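Putative immunoglobulin A1 protease (Bacteroides ovatus, PDB 3N6Z) probably acts as a hydrolase that may cleave immunoglobulin A1, with its chain wound into a parallel beta-solenoid. Local coordinates at residues G218-I223 with V243-G248. Numbering follows the deposited sequence.
Sequences GKAGGI and VSATKG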
loop_
_atom_site.group_PDB
_atom_site.type_symbol
_atom_site.label_atom_id
_atom_site.label_comp_id
_atom_site.label_asym_id
_atom_site.label_seq_id
_atom_site.Cartn_x
_atom_site.Cartn_y
_atom_site.Cartn_z
ATOM N N GLY A 218 7.841 -1.229 16.149
ATOM C CA GLY A 218 6.726 -1.017 15.235
ATOM C C GLY A 218 7.043 0.025 14.178
ATOM O O GLY A 218 7.803 0.966 14.419
ATOM N N LYS A 219 6.413 -0.122 13.020
ATOM C CA LYS A 219 6.597 0.764 11.862
ATOM C C LYS A 219 5.256 0.855 11.136
ATOM O O LYS A 219 4.964 0.048 10.261
ATOM C CB LYS A 219 7.695 0.236 10.934
ATOM C CG LYS A 219 9.032 -0.107 11.600
ATOM C CD LYS A 219 9.973 -0.869 10.655
ATOM C CE LYS A 219 11.024 -1.663 11.417
ATOM N NZ LYS A 219 10.409 -2.779 12.201
ATOM N N ALA A 220 4.429 1.813 11.547
ATOM C CA ALA A 220 3.052 1.935 11.049
ATOM C C ALA A 220 2.887 3.214 10.237
ATOM O O ALA A 220 3.232 4.300 10.705
ATOM C CB ALA A 220 2.047 1.907 12.193
ATOM N N GLY A 221 2.383 3.082 9.007
ATOM C CA GLY A 221 2.128 4.235 8.140
ATOM C C GLY A 221 0.773 4.159 7.478
ATOM O O GLY A 221 0.312 3.082 7.096
ATOM N N GLY A 222 0.193 5.318 7.181
ATOM C CA GLY A 222 -1.079 5.359 6.469
ATOM C C GLY A 222 -0.982 4.708 5.107
ATOM O O GLY A 222 -1.927 4.064 4.652
ATOM N N ILE A 223 0.176 4.895 4.441
ATOM C CA ILE A 223 0.446 4.335 3.113
ATOM C C ILE A 223 1.404 3.133 3.170
ATOM O O ILE A 223 1.066 2.042 2.655
ATOM C CB ILE A 223 0.958 5.409 2.138
ATOM C CG1 ILE A 223 -0.116 6.485 1.961
ATOM C CG2 ILE A 223 1.426 4.813 0.775
ATOM C CD1 ILE A 223 -1.383 6.072 1.197
ATOM N N VAL A 243 -4.033 5.260 12.288
ATOM C CA VAL A 243 -2.742 4.558 12.222
ATOM C C VAL A 243 -2.190 4.467 13.641
ATOM O O VAL A 243 -2.162 5.478 14.358
ATOM C CB VAL A 243 -1.701 5.252 11.305
ATOM C CG1 VAL A 243 -0.461 4.398 11.117
ATOM C CG2 VAL A 243 -2.315 5.639 9.985
ATOM N N SER A 244 -1.746 3.282 14.051
ATOM C CA SER A 244 -1.210 3.097 15.391
ATOM C C SER A 244 -0.122 2.033 15.458
ATOM O O SER A 244 -0.018 1.184 14.579
ATOM C CB SER A 244 -2.356 2.775 16.346
ATOM O OG SER A 244 -2.897 1.523 16.018
ATOM N N ALA A 245 0.719 2.147 16.489
ATOM C CA ALA A 245 1.688 1.111 16.826
ATOM C C ALA A 245 1.668 0.908 18.335
ATOM O O ALA A 245 1.588 1.883 19.101
ATOM C CB ALA A 245 3.128 1.489 16.343
ATOM N N THR A 246 1.790 -0.347 18.758
ATOM C CA THR A 246 1.942 -0.678 20.180
ATOM C C THR A 246 3.194 -0.042 20.771
ATOM O O THR A 246 3.135 0.549 21.852
ATOM C CB THR A 246 2.009 -2.203 20.320
ATOM O OG1 THR A 246 0.776 -2.743 19.863
ATOM C CG2 THR A 246 2.312 -2.647 21.732
ATOM N N LYS A 247 4.319 -0.105 20.046
ATOM C CA LYS A 247 5.596 0.424 20.530
ATOM C C LYS A 247 6.502 0.573 19.321
ATOM O O LYS A 247 7.076 -0.385 18.837
ATOM C CB LYS A 247 6.222 -0.524 21.578
ATOM C CG LYS A 247 7.543 0.010 22.146
ATOM C CD LYS A 247 8.031 -0.799 23.348
ATOM C CE LYS A 247 9.416 -0.385 23.815
ATOM N NZ LYS A 247 9.801 -1.134 25.035
ATOM N N GLY A 248 6.574 1.800 18.812
ATOM C CA GLY A 248 7.422 2.091 17.668
ATOM C C GLY A 248 7.059 3.411 17.035
ATOM O O GLY A 248 6.639 4.346 17.717
#
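Two faces of a parallel beta-solenoid meet where Ala-220 of strand 218-221 packs on Val-243 and Ala-245 of strand 243-245, across the interior between neighbouring turns. The strands run antiparallel at 178° with their axes 6.2 Å apart, and strand 243-245 turns through Thr-246 and Lys-247 to pair Gly-248 beside Gly-218 in the next parallel sheet. There Gly-218 N donates a fairly straight bond (163°) to Lys-247 O at 2.9 Å, from somewhat off the carbonyl plane. Inside, Ala-220 CB lies 3.7 Å from Val-243 CG1 and more loosely against Ala-245 CB. Its approach to Ser-244 O is tight, at 3.2 Å. The two methyls of Val-243 are spread along the facing chain: CG1, anti to its own nitrogen (chi1 -172°), meets Ala-220, while CG2 reaches Gly-222 CA at 3.7 Å. Val-250, on the next strand of the same turn, and Leu-274, one turn on in the same sheet as strand 243-245, also touch Val-243. An alanine in place of Val-243 would lose both methyl contacts and is likely to open a gap beside Ala-220 and Gly-222. Small side chains and glycines thus let the two strands approach closely, mostly through apolar contact, while one backbone bond ties the corner after strand 243-245 to Gly-218 of the preceding turn.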